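Side-chain contacts in uncharacterized protein (Bacillus subtilis, PDB 5DQV), which probably hydrolyses nucleotides to release pyrophosphate, as a metal-dependent nucleotide pyrophosphohydrolase of the HD-domain family: residues Leu10-Gln15 with Asp53-Glu58; Arg17-Ser22 with Tyr83-Thr88; Ala96-His101 with Ser120-Val125; Arg131-Gly136 with Ile140-Met145; Gly153-Asp158 with Lys201-Ile206. All blocks are in the same frame, centred on the assembly; numbering follows the deposited sequence. Where two conformers were deposited one is given.

Contact 1: residues Leu10-Gln15 with Asp53-Glu58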
# COMPACT_ATOMS: atom_id res chain seq x y z
N LEU A 10 29.34 -7.67 19.49
CA LEU A 10 28.95 -8.13 18.16
C LEU A 10 28.19 -9.46 18.28
O LEU A 10 27.16 -9.67 17.62
CB LEU A 10 30.18 -8.33 17.27
CG LEU A 10 30.05 -7.89 15.81
CD1 LEU A 10 28.78 -8.48 15.17
CD2 LEU A 10 30.10 -6.35 15.68
N LYS A 11 28.69 -10.33 19.15
CA LYS A 11 28.13 -11.65 19.31
C LYS A 11 26.77 -11.54 20.02
O LYS A 11 25.80 -12.21 19.64
CB LYS A 11 29.13 -12.55 20.09
CG LYS A 11 28.48 -13.67 20.87
N GLN A 12 26.69 -10.69 21.02
CA GLN A 12 25.41 -10.50 21.73
C GLN A 12 24.33 -9.91 20.79
O GLN A 12 23.18 -10.37 20.79
CB GLN A 12 25.64 -9.62 22.97
CG GLN A 12 26.58 -10.26 24.06
CD GLN A 12 26.80 -9.35 25.25
OE1 GLN A 12 26.53 -8.16 25.16
NE2 GLN A 12 27.30 -9.89 26.35
N ALA A 13 24.70 -8.93 19.95
CA ALA A 13 23.73 -8.38 19.01
C ALA A 13 23.27 -9.48 18.02
O ALA A 13 22.10 -9.57 17.71
CB ALA A 13 24.32 -7.15 18.25
N ASP A 14 24.19 -10.31 17.54
CA ASP A 14 23.82 -11.40 16.62
C ASP A 14 22.88 -12.39 17.35
O ASP A 14 21.96 -12.94 16.76
CB ASP A 14 25.04 -12.13 16.07
CG ASP A 14 25.70 -11.41 14.89
OD1 ASP A 14 25.04 -10.69 14.10
OD2 ASP A 14 26.90 -11.60 14.74
N GLN A 15 23.14 -12.62 18.63
CA GLN A 15 22.28 -13.48 19.44
C GLN A 15 20.89 -12.95 19.57
O GLN A 15 19.89 -13.66 19.36
CB GLN A 15 22.87 -13.65 20.84
CG GLN A 15 22.16 -14.69 21.67
CD GLN A 15 22.99 -15.96 21.89
OE1 GLN A 15 24.13 -15.88 22.26
NE2 GLN A 15 22.40 -17.10 21.68
N ASP A 53 25.10 5.72 22.60
CA ASP A 53 25.64 4.37 22.86
C ASP A 53 25.10 3.39 21.85
O ASP A 53 23.91 3.06 21.90
CB ASP A 53 25.26 3.91 24.25
CG ASP A 53 25.90 2.55 24.62
OD1 ASP A 53 25.82 1.50 23.92
OD2 ASP A 53 26.49 2.56 25.67
N LEU A 54 25.95 2.90 20.95
CA LEU A 54 25.45 2.10 19.79
C LEU A 54 24.91 0.71 20.19
O LEU A 54 23.97 0.18 19.56
CB LEU A 54 26.54 1.94 18.72
CG LEU A 54 27.04 3.20 18.03
CD1 LEU A 54 28.01 2.89 16.86
CD2 LEU A 54 25.86 4.11 17.55
N PHE A 55 25.50 0.12 21.23
CA PHE A 55 25.04 -1.18 21.66
C PHE A 55 23.64 -1.07 22.22
O PHE A 55 22.76 -1.90 21.94
CB PHE A 55 26.00 -1.82 22.66
CG PHE A 55 25.57 -3.20 23.10
CD1 PHE A 55 25.53 -4.23 22.18
CD2 PHE A 55 25.20 -3.44 24.40
CE1 PHE A 55 25.14 -5.48 22.55
CE2 PHE A 55 24.80 -4.67 24.79
CZ PHE A 55 24.78 -5.72 23.85
N ILE A 56 23.40 -0.02 23.01
CA ILE A 56 22.08 0.14 23.61
C ILE A 56 21.09 0.47 22.51
O ILE A 56 19.96 -0.03 22.49
CB ILE A 56 22.05 1.23 24.74
CG1 ILE A 56 22.93 0.84 25.95
CG2 ILE A 56 20.64 1.50 25.18
CD1 ILE A 56 22.58 -0.56 26.57
N VAL A 57 21.50 1.32 21.57
CA VAL A 57 20.60 1.71 20.49
C VAL A 57 20.18 0.48 19.68
O VAL A 57 18.98 0.27 19.41
CB VAL A 57 21.24 2.73 19.57
CG1 VAL A 57 20.47 2.77 18.23
CG2 VAL A 57 21.29 4.12 20.24
N GLU A 58 21.17 -0.35 19.32
CA GLU A 58 20.86 -1.52 18.48
C GLU A 58 19.98 -2.53 19.22
O GLU A 58 19.04 -3.07 18.62
CB GLU A 58 22.11 -2.18 17.99
CG GLU A 58 21.86 -3.20 16.94
CD GLU A 58 23.12 -3.81 16.42
OE1 GLU A 58 24.24 -3.46 16.89
OE2 GLU A 58 22.96 -4.70 15.59
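Gln12 and Phe55 meet where helix 8-24 runs beside helix 54-63. The two short helical segments are nearly parallel, 5° apart, with axes 10.9 Å from each other. First comes an amide beside an aromatic ring. The amide oxygen Gln12 OE1 meets the rim atom Phe55 CZ obliquely, at 3.3 Å. The amide and ring planes are 40° apart, and Gln12 CB packs against the same end of the ring. Phe55 CG lies anti to the backbone N, chi1 -178°, which sends the ring out to the neighbouring helix. There Ala13 N stands at the ring edge, 4.3 Å from Phe55 CE1. Ile91 also packs on Phe55 and Gln12. With an alanine here, a gap would probably open between the helices, and the Gln12 side chain would lose its aromatic neighbour.

The second kind is contact of a methyl with a carboxylate. The extended Glu58 chain brings its carboxylate to Ala13, with Glu58 OE2 3.9 Å from Ala13 CB. The charge of Glu58 is met elsewhere, by a salt bridge from OE2 to Arg17 on helix 8-24.

Within 53-58, Asp53 OD1 accepts from Ile56 N at 3.0 Å, with the donor above the carboxylate plane. This N-cap fixes the start of helix 54-63. Gln12, Ala13, Phe55 and Glu58 thus pack the N-terminal helix on helix 54-63, which leads straight into the His64-Asp65 pair of the HD motif.

Contact 2: residues Arg17-Ser22 with Tyr83-Thr88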
# COMPACT_ATOMS: atom_id res chain seq x y z
N ARG A 17 19.51 -10.74 17.58
CA ARG A 17 18.91 -10.75 16.25
C ARG A 17 18.22 -12.07 15.94
O ARG A 17 17.12 -12.09 15.38
CB ARG A 17 19.94 -10.47 15.14
CG ARG A 17 20.25 -9.07 14.88
CD ARG A 17 21.32 -8.87 13.81
NE ARG A 17 21.60 -7.46 13.85
CZ ARG A 17 20.86 -6.51 13.24
NH1 ARG A 17 19.86 -6.83 12.43
NH2 ARG A 17 21.17 -5.24 13.39
N THR A 18 18.88 -13.19 16.25
CA THR A 18 18.34 -14.51 15.86
C THR A 18 17.10 -14.78 16.75
O THR A 18 16.12 -15.32 16.30
CB THR A 18 19.39 -15.60 16.08
OG1 THR A 18 20.57 -15.32 15.31
CG2 THR A 18 18.84 -17.02 15.74
N TRP A 19 17.19 -14.42 18.03
CA TRP A 19 16.07 -14.55 18.97
C TRP A 19 14.82 -13.81 18.49
O TRP A 19 13.75 -14.40 18.38
CB TRP A 19 16.48 -14.14 20.40
CG TRP A 19 15.38 -13.93 21.35
CD1 TRP A 19 14.36 -14.78 21.63
CD2 TRP A 19 15.16 -12.76 22.15
NE1 TRP A 19 13.51 -14.23 22.60
CE2 TRP A 19 13.98 -12.98 22.92
CE3 TRP A 19 15.85 -11.54 22.29
CZ2 TRP A 19 13.49 -12.05 23.80
CZ3 TRP A 19 15.36 -10.62 23.16
CH2 TRP A 19 14.18 -10.88 23.93
N VAL A 20 14.98 -12.53 18.21
CA VAL A 20 13.87 -11.68 17.81
C VAL A 20 13.24 -12.20 16.52
O VAL A 20 12.00 -12.29 16.42
CB VAL A 20 14.34 -10.22 17.63
CG1 VAL A 20 13.31 -9.39 16.89
CG2 VAL A 20 14.72 -9.60 19.01
N GLN A 21 14.09 -12.55 15.56
CA GLN A 21 13.61 -13.15 14.32
C GLN A 21 12.84 -14.44 14.60
O GLN A 21 11.78 -14.66 14.01
CB GLN A 21 14.74 -13.33 13.30
CG GLN A 21 14.25 -13.76 11.93
CD GLN A 21 15.36 -13.83 10.86
OE1 GLN A 21 16.54 -13.66 11.17
NE2 GLN A 21 14.98 -14.04 9.62
N SER A 22 13.33 -15.27 15.54
CA SER A 22 12.63 -16.50 15.90
C SER A 22 11.31 -16.25 16.61
O SER A 22 10.35 -16.98 16.39
CB SER A 22 13.54 -17.37 16.78
OG SER A 22 12.92 -18.60 17.15
N TYR A 83 13.52 -8.81 29.49
CA TYR A 83 14.58 -8.60 30.45
C TYR A 83 15.40 -9.90 30.71
O TYR A 83 16.62 -9.90 30.60
CB TYR A 83 14.02 -8.04 31.78
CG TYR A 83 15.09 -7.86 32.83
CD1 TYR A 83 15.86 -6.70 32.89
CD2 TYR A 83 15.38 -8.88 33.74
CE1 TYR A 83 16.83 -6.53 33.85
CE2 TYR A 83 16.39 -8.73 34.70
CZ TYR A 83 17.10 -7.55 34.73
OH TYR A 83 18.08 -7.39 35.64
N ASN A 84 14.70 -10.99 31.01
CA ASN A 84 15.34 -12.27 31.37
C ASN A 84 16.18 -12.85 30.25
O ASN A 84 17.27 -13.40 30.50
CB ASN A 84 14.28 -13.27 31.85
CG ASN A 84 13.69 -12.91 33.23
OD1 ASN A 84 14.23 -12.09 33.94
ND2 ASN A 84 12.60 -13.61 33.62
N GLN A 85 15.71 -12.69 29.01
CA GLN A 85 16.42 -13.24 27.87
C GLN A 85 17.66 -12.44 27.63
O GLN A 85 18.74 -12.99 27.34
CB GLN A 85 15.52 -13.25 26.64
CG GLN A 85 15.98 -14.11 25.48
CD GLN A 85 15.51 -15.56 25.55
OE1 GLN A 85 15.16 -16.05 26.63
NE2 GLN A 85 15.56 -16.28 24.43
N LEU A 86 17.53 -11.12 27.70
CA LEU A 86 18.73 -10.26 27.57
C LEU A 86 19.82 -10.64 28.57
O LEU A 86 21.01 -10.74 28.22
CB LEU A 86 18.38 -8.76 27.70
CG LEU A 86 17.50 -8.19 26.60
CD1 LEU A 86 17.06 -6.74 26.98
CD2 LEU A 86 18.26 -8.27 25.26
N VAL A 87 19.43 -10.80 29.83
CA VAL A 87 20.38 -11.11 30.90
C VAL A 87 21.00 -12.51 30.68
O VAL A 87 22.19 -12.71 30.89
CB VAL A 87 19.69 -10.98 32.31
CG1 VAL A 87 20.51 -11.63 33.44
CG2 VAL A 87 19.44 -9.50 32.61
N THR A 88 20.19 -13.47 30.29
CA THR A 88 20.68 -14.81 30.03
C THR A 88 21.68 -14.76 28.91
O THR A 88 22.72 -15.43 28.93
CB THR A 88 19.51 -15.71 29.62
OG1 THR A 88 18.59 -15.78 30.71
CG2 THR A 88 20.00 -17.11 29.21
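Trp19 lies against Gln85 where helix 8-24 packs on helix 79-88 in this all-helical HD-domain protein. The glutamine chain runs over one face of the indole. Its CG is the central point of the contact. Gln85 CG sits 3.6 Å from the centroid of the Trp19 six-membered ring, 18° off the ring normal, and makes a CH-pi interaction. Gln85 CB, one atom nearer the backbone, lies 3.7 Å from Trp19 CZ2. Beyond CG the chain bends at chi2, 88°. This turn carries the amide across to the five-membered ring. The amide does not lie flat on the indole, since the two planes are 39° apart.

Trp19 CG is anti to the backbone N, and the indole reaches out from helix 8-24 toward helix 79-88. Leu86 meets it farther along. Leu86 CD2 comes obliquely to Trp19 CZ3, at 4.3 Å, and adds a looser apolar contact. Val63, Leu66 and Leu77 also touch Trp19, so the indole joins helix 8-24 to several parts of the fold. Leu86 in turn packs on Thr59 and Val99.

The polar ends do not pair. Both Trp19 NE1 and the Gln85 amide nitrogen are donors, and neither can accept from the other. Gln85 NE2 stands over the indole face instead, 3.4 Å from Trp19 CD1.

Contact 3: residues Ala96-His101 with Ser120-Val125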
# COMPACT_ATOMS: atom_id res chain seq x y z
N ALA A 96 20.77 -3.86 30.45
CA ALA A 96 19.46 -4.43 30.33
C ALA A 96 18.36 -3.50 30.91
O ALA A 96 17.31 -3.29 30.29
CB ALA A 96 19.44 -5.83 30.98
N ASP A 97 18.63 -2.87 32.05
CA ASP A 97 17.70 -1.91 32.63
C ASP A 97 17.47 -0.71 31.67
O ASP A 97 16.32 -0.23 31.52
CB ASP A 97 18.26 -1.37 33.98
CG ASP A 97 18.01 -2.29 35.15
OD1 ASP A 97 17.30 -3.28 34.98
OD2 ASP A 97 18.54 -2.02 36.25
N ARG A 98 18.56 -0.21 31.05
CA ARG A 98 18.48 0.92 30.12
C ARG A 98 17.58 0.56 28.95
O ARG A 98 16.77 1.37 28.51
CB ARG A 98 19.88 1.31 29.58
CG ARG A 98 20.79 2.08 30.52
CD ARG A 98 22.22 2.29 29.95
NE ARG A 98 22.29 3.31 28.90
CZ ARG A 98 23.39 3.61 28.21
NH1 ARG A 98 24.55 3.01 28.46
NH2 ARG A 98 23.34 4.56 27.27
N VAL A 99 17.76 -0.65 28.42
CA VAL A 99 16.99 -1.11 27.29
C VAL A 99 15.50 -1.20 27.69
O VAL A 99 14.64 -0.65 26.99
CB VAL A 99 17.49 -2.44 26.76
CG1 VAL A 99 16.44 -3.07 25.82
CG2 VAL A 99 18.84 -2.19 26.03
N ILE A 100 15.22 -1.73 28.88
CA ILE A 100 13.84 -1.84 29.35
C ILE A 100 13.21 -0.45 29.52
O ILE A 100 12.05 -0.24 29.09
CB ILE A 100 13.78 -2.75 30.62
CG1 ILE A 100 14.13 -4.20 30.28
CG2 ILE A 100 12.42 -2.64 31.43
CD1 ILE A 100 13.32 -4.84 29.11
N HIS A 101 13.95 0.49 30.08
CA HIS A 101 13.44 1.84 30.29
C HIS A 101 13.06 2.49 28.95
O HIS A 101 12.08 3.21 28.87
CB HIS A 101 14.43 2.71 31.07
CG HIS A 101 14.49 2.43 32.54
ND1 HIS A 101 13.38 2.51 33.37
CD2 HIS A 101 15.54 2.15 33.36
CE1 HIS A 101 13.74 2.24 34.62
NE2 HIS A 101 15.05 2.01 34.63
N SER A 120 15.26 8.71 27.09
CA SER A 120 16.71 8.87 27.10
C SER A 120 17.29 9.21 25.72
O SER A 120 16.63 9.06 24.69
CB SER A 120 17.37 7.56 27.59
OG SER A 120 17.19 6.49 26.65
N ILE A 121 18.54 9.66 25.69
CA ILE A 121 19.21 9.88 24.39
C ILE A 121 19.07 8.70 23.38
O ILE A 121 18.72 8.84 22.18
CB ILE A 121 20.69 10.14 24.60
CG1 ILE A 121 20.99 11.20 25.71
CG2 ILE A 121 21.37 10.48 23.26
CD1 ILE A 121 20.34 12.55 25.38
N GLU A 122 19.41 7.50 23.83
CA GLU A 122 19.26 6.32 22.97
C GLU A 122 17.82 6.05 22.62
O GLU A 122 17.51 5.60 21.51
CB GLU A 122 19.85 5.09 23.66
CG GLU A 122 21.36 5.11 23.76
CD GLU A 122 21.92 6.13 24.76
OE1 GLU A 122 21.29 6.42 25.81
OE2 GLU A 122 23.03 6.64 24.49
N GLY A 123 16.93 6.27 23.58
CA GLY A 123 15.51 6.09 23.29
C GLY A 123 15.02 7.03 22.19
O GLY A 123 14.24 6.64 21.33
N LYS A 124 15.52 8.26 22.20
CA LYS A 124 15.16 9.24 21.17
C LYS A 124 15.66 8.81 19.81
O LYS A 124 14.97 8.97 18.80
CB LYS A 124 15.66 10.62 21.54
CG LYS A 124 14.87 11.27 22.64
CD LYS A 124 15.54 12.50 23.16
CE LYS A 124 14.60 13.25 24.16
NZ LYS A 124 15.35 14.43 24.64
N VAL A 125 16.87 8.21 19.76
CA VAL A 125 17.39 7.69 18.51
C VAL A 125 16.48 6.55 17.96
O VAL A 125 16.15 6.55 16.80
CB VAL A 125 18.87 7.25 18.66
CG1 VAL A 125 19.35 6.44 17.45
CG2 VAL A 125 19.80 8.48 18.90
O HOH W 1 20.21 5.02 27.68
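A salt bridge between two helices of the HD domain joins Arg98 of helix 93-106 to Glu122, near the start of helix 121-132. Arg98 NH2 donates to Glu122 OE1 at 3.1 Å. The bond is weak, with an angle of 150° at the hydrogen. It belongs to one of two conformers of Arg98, so it is probably not permanent. In this conformer the oxygen lies at the edge of the guanidinium, in its plane. The two flat groups are almost perpendicular, 85° apart, so this is a single-point contact and not a paired one. The Arg98 chain bends at chi3, 75°, and this turns the guanidinium to the carboxylate.

A water bridges the same two groups. The water donates to Glu122 OE1 at 2.6 Å and accepts from Arg98 NE at 3.0 Å. Thus OE1 receives both the arginine and the water. The other oxygen, Glu122 OE2, accepts from the backbone N of Asp53, its strongest partner. Arg98 NH1 makes a long, weak ion pair with the Asp53 carboxylate.

Glu122 is buried, and these partners satisfy both its oxygens. Beside it, Ser120 OG accepts from Gly123 N at 3.1 Å. A serine N-cap thus starts helix 121-132, and an interhelical salt bridge ties it to helix 93-106 in the HD domain.

Contact 4: residues Arg131-Gly136 with Ile140-Met145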
# COMPACT_ATOMS: atom_id res chain seq x y z
N ARG A 131 9.99 6.04 13.63
CA ARG A 131 9.14 6.98 12.89
C ARG A 131 9.58 7.22 11.45
O ARG A 131 8.76 7.34 10.56
CB ARG A 131 8.95 8.31 13.68
CG ARG A 131 8.17 8.05 14.92
CD ARG A 131 7.90 9.28 15.66
NE ARG A 131 7.24 8.95 16.91
CZ ARG A 131 6.52 9.80 17.63
NH1 ARG A 131 6.31 11.04 17.20
NH2 ARG A 131 5.99 9.39 18.78
N LEU A 132 10.87 7.24 11.21
CA LEU A 132 11.37 7.35 9.85
C LEU A 132 10.83 6.20 8.98
O LEU A 132 10.49 6.40 7.79
CB LEU A 132 12.90 7.38 9.86
CG LEU A 132 13.59 8.67 10.29
CD1 LEU A 132 15.09 8.53 10.42
CD2 LEU A 132 13.24 9.83 9.30
N ASP A 133 10.69 5.00 9.57
CA ASP A 133 10.24 3.84 8.81
C ASP A 133 8.74 3.96 8.45
O ASP A 133 8.23 3.20 7.66
CB ASP A 133 10.52 2.53 9.59
CG ASP A 133 10.37 1.29 8.74
OD1 ASP A 133 11.14 1.14 7.78
OD2 ASP A 133 9.53 0.40 9.07
N ALA A 134 8.03 4.94 9.03
CA ALA A 134 6.61 5.12 8.84
C ALA A 134 6.33 6.24 7.80
O ALA A 134 5.17 6.54 7.53
CB ALA A 134 5.91 5.47 10.19
N ILE A 135 7.38 6.84 7.26
CA ILE A 135 7.25 7.89 6.26
C ILE A 135 8.13 7.55 5.03
O ILE A 135 8.84 6.54 5.03
CB ILE A 135 7.57 9.31 6.81
CG1 ILE A 135 8.99 9.45 7.34
CG2 ILE A 135 6.56 9.72 7.92
CD1 ILE A 135 9.35 10.89 7.79
N GLY A 136 8.01 8.35 3.99
CA GLY A 136 8.82 8.18 2.78
C GLY A 136 8.21 7.07 1.97
O GLY A 136 7.10 6.68 2.22
N ILE A 140 4.77 4.88 2.88
CA ILE A 140 3.65 4.78 1.96
C ILE A 140 3.23 3.34 1.82
O ILE A 140 2.04 2.98 1.95
CB ILE A 140 4.03 5.40 0.57
CG1 ILE A 140 4.04 6.93 0.66
CG2 ILE A 140 3.03 5.01 -0.52
CD1 ILE A 140 4.90 7.55 -0.41
N ALA A 141 4.23 2.48 1.59
CA ALA A 141 3.95 1.04 1.41
C ALA A 141 3.31 0.47 2.65
O ALA A 141 2.31 -0.28 2.59
CB ALA A 141 5.22 0.29 1.09
N ARG A 142 3.84 0.89 3.79
CA ARG A 142 3.33 0.34 5.04
C ARG A 142 1.90 0.78 5.31
O ARG A 142 1.08 -0.01 5.78
CB ARG A 142 4.26 0.69 6.19
CG ARG A 142 5.56 -0.05 6.16
CD ARG A 142 6.44 0.39 7.32
NE ARG A 142 5.90 -0.16 8.56
CZ ARG A 142 6.01 0.37 9.77
NH1 ARG A 142 6.67 1.51 10.00
NH2 ARG A 142 5.45 -0.26 10.78
N ALA A 143 1.59 2.02 4.96
CA ALA A 143 0.23 2.57 5.20
C ALA A 143 -0.80 1.78 4.39
O ALA A 143 -1.87 1.42 4.90
CB ALA A 143 0.17 4.03 4.82
N PHE A 144 -0.47 1.54 3.13
CA PHE A 144 -1.39 0.83 2.26
C PHE A 144 -1.48 -0.65 2.63
O PHE A 144 -2.57 -1.24 2.58
CB PHE A 144 -1.04 1.06 0.80
CG PHE A 144 -1.35 2.48 0.34
CD1 PHE A 144 -2.66 2.97 0.38
CD2 PHE A 144 -0.36 3.30 -0.10
CE1 PHE A 144 -2.94 4.29 0.02
CE2 PHE A 144 -0.66 4.64 -0.51
CZ PHE A 144 -1.93 5.10 -0.47
N MET A 145 -0.36 -1.27 3.02
CA MET A 145 -0.40 -2.66 3.53
C MET A 145 -1.34 -2.80 4.76
O MET A 145 -2.19 -3.68 4.82
CB MET A 145 1.01 -3.11 3.90
CG MET A 145 1.16 -4.51 4.62
SD MET A 145 2.89 -4.72 5.22
CE MET A 145 3.76 -3.83 3.87
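The Arg142 guanidinium has the carboxylate oxygen Asp133 OD2 over one face and the Asp133 carbonyl carbon at its edge. The Asp133 carboxylate and the guanidinium planes are 27° apart. Asp133 OD2 is 3.2 Å from Arg142 NH1, but it lies well out of the guanidinium plane. It is a salt bridge of charges alone, with no N-H aimed at the oxygen. The directed bond goes to the backbone. Arg142 NH1 donates to Asp133 O at 3.3 Å, weak but nearly straight, at 174°. The Arg142 chain bends at chi3, 73°, and this brings CD and NH1 up to Asp133. Ala134 CB lies 4.0 Å from Arg142 NH1.

Asp133 has stronger partners. OD2 accepts from His35 ND1, and OD1 pairs with Arg38. A leucine in place of the arginine has no N-H or charge, which would probably leave Asp133 O without this donor and Asp133 OD2 without the guanidinium charge beside it.

Farther along, Ile140 N donates to Gly136 O at 3.0 Å. The Ile140 side chain packs on the same carbonyl. His35 is a nickel ligand, so Asp133 is a second-shell residue. The Arg142 side chain lies about 5 Å from the nickel ion, beside the HD-domain metal site.

Contact 5: residues Gly153-Asp158 with Lys201-Ile206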
# COMPACT_ATOMS: atom_id res chain seq x y z
N GLY A 153 -10.22 1.40 3.34
CA GLY A 153 -10.11 1.90 1.99
C GLY A 153 -8.83 2.68 1.69
O GLY A 153 -8.11 3.14 2.59
N LEU A 154 -8.54 2.82 0.40
CA LEU A 154 -7.47 3.71 -0.07
C LEU A 154 -7.67 5.17 0.37
O LEU A 154 -6.73 5.90 0.77
CB LEU A 154 -7.51 3.67 -1.59
CG LEU A 154 -6.20 3.69 -2.33
CD1 LEU A 154 -6.37 2.89 -3.71
CD2 LEU A 154 -5.74 5.13 -2.48
N TYR A 155 -8.90 5.61 0.22
CA TYR A 155 -9.32 6.95 0.62
C TYR A 155 -10.83 6.85 0.82
O TYR A 155 -11.42 5.79 0.61
CB TYR A 155 -9.02 8.00 -0.45
CG TYR A 155 -9.56 7.60 -1.83
CD1 TYR A 155 -10.84 7.91 -2.21
CD2 TYR A 155 -8.76 6.87 -2.71
CE1 TYR A 155 -11.32 7.53 -3.49
CE2 TYR A 155 -9.21 6.50 -3.96
CZ TYR A 155 -10.47 6.79 -4.34
OH TYR A 155 -10.86 6.37 -5.58
N GLY A 156 -11.44 7.97 1.20
CA GLY A 156 -12.91 8.08 1.21
C GLY A 156 -13.57 8.10 2.59
O GLY A 156 -14.78 8.28 2.67
N ASP A 157 -12.81 7.86 3.66
CA ASP A 157 -13.30 7.95 5.04
C ASP A 157 -12.13 8.09 5.98
O ASP A 157 -10.96 7.97 5.56
CB ASP A 157 -14.23 6.78 5.47
CG ASP A 157 -13.56 5.37 5.37
OD1 ASP A 157 -12.46 5.12 5.91
OD2 ASP A 157 -14.21 4.49 4.80
N ASP A 158 -12.44 8.29 7.26
CA ASP A 158 -11.43 8.59 8.28
C ASP A 158 -10.61 7.40 8.72
O ASP A 158 -9.65 7.58 9.41
CB ASP A 158 -12.08 9.26 9.53
CG ASP A 158 -12.28 10.76 9.34
OD1 ASP A 158 -11.26 11.50 9.33
OD2 ASP A 158 -13.46 11.17 9.16
N LYS A 201 -3.65 14.31 -8.36
CA LYS A 201 -3.67 14.53 -9.81
C LYS A 201 -4.43 13.42 -10.51
O LYS A 201 -5.33 13.70 -11.32
CB LYS A 201 -2.23 14.61 -10.31
CG LYS A 201 -2.02 14.95 -11.75
CD LYS A 201 -0.52 15.13 -11.93
N ASP A 202 -4.14 12.19 -10.13
CA ASP A 202 -4.71 11.01 -10.79
C ASP A 202 -6.13 10.69 -10.39
O ASP A 202 -6.87 10.01 -11.13
CB ASP A 202 -3.84 9.83 -10.50
CG ASP A 202 -2.51 9.90 -11.22
OD1 ASP A 202 -2.35 10.82 -12.08
OD2 ASP A 202 -1.66 9.06 -10.93
N ILE A 203 -6.52 11.16 -9.21
CA ILE A 203 -7.86 11.00 -8.68
C ILE A 203 -8.48 12.35 -8.37
O ILE A 203 -8.46 12.80 -7.21
CB ILE A 203 -7.90 10.08 -7.43
CG1 ILE A 203 -7.23 8.73 -7.74
CG2 ILE A 203 -9.36 9.81 -7.01
CD1 ILE A 203 -7.04 7.84 -6.51
N PRO A 204 -9.04 13.02 -9.40
CA PRO A 204 -9.69 14.29 -9.13
C PRO A 204 -10.75 14.14 -8.04
O PRO A 204 -11.46 13.15 -8.02
CB PRO A 204 -10.34 14.65 -10.46
CG PRO A 204 -9.54 13.90 -11.50
CD PRO A 204 -9.04 12.66 -10.83
N GLY A 205 -10.81 15.06 -7.09
CA GLY A 205 -11.81 14.96 -6.05
C GLY A 205 -11.46 13.99 -4.92
O GLY A 205 -12.27 13.80 -4.03
N ILE A 206 -10.26 13.41 -4.92
CA ILE A 206 -9.85 12.48 -3.85
C ILE A 206 -10.02 13.07 -2.43
O ILE A 206 -10.42 12.35 -1.51
CB ILE A 206 -8.41 11.94 -4.03
CG1 ILE A 206 -8.15 10.75 -3.09
CG2 ILE A 206 -7.33 13.06 -3.78
CD1 ILE A 206 -6.75 10.05 -3.25
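Tyr155 meets Ile203 and Ile206, which belong to the turn after helix 179-202. It is the residue that carries the contact from the loop 153-158. Before it, Gly153 and Leu154 hold the loop to helix 161-169, through backbone bonds to Ala161 and Tyr162. The Leu154 side chain packs on Met145 of the second subunit, and its CD2 lies at the edge of the Tyr155 ring.

Tyr155 itself has CG between the backbone N and the carbonyl carbon, chi1 52°. This directs the ring to the turn 203-206. Ile206 lies over one face. Ile206 CG1 is 4.0 Å from the Tyr155 ring centroid, 24° off the normal, in a CH-pi contact offset toward the rim. Ile206 CG1 is nearest to Tyr155 CG, at 3.7 Å, and Ile206 CD1 is 3.8 Å from Tyr155 CD2. Ile203 comes from the opposite direction to the tyrosine. Ile203 CD1 reaches Tyr155 CE2 at 3.6 Å, obliquely, and Ile203 CG2 lies near the hydroxyl end.

Gly156 follows with phi 108°, which suits a residue without a side chain.

The two isoleucines are held close together by a type II turn, with Ile206 N bonded to Ile203 O at 3.0 Å. The Tyr155 hydroxyl bonds to Arg38 of the second subunit. The chemistry is therefore mixed: the ring is gripped mainly by the two isoleucines, while its hydroxyl reaches across the dimer interface; packing from the second subunit adds to both.

Contacts 1, 2 and 3 form one group. Contact 1 touches contact 2 through Glu58 and Arg17, and contact 3 through Asp53. Contacts 2 and 3 pack through Leu86 on Val99 and Tyr83 on Ala96. Contacts 4 and 5 lie across the chain's centre from contact 1, their own centres about 18 Å apart. They meet at Phe144 and Leu154, and both touch the second subunit. Arg38 also relates them: it pairs with Asp133 in its own chain, while Tyr155 OH bonds to Arg38 of the other subunit. Contact 4 is close to the nickel ion, whereas the Glu58 side chain is about 14 Å from it. Helix 121-132 links contact 3 to contact 4, and carries the nickel ligand Asp130 between them.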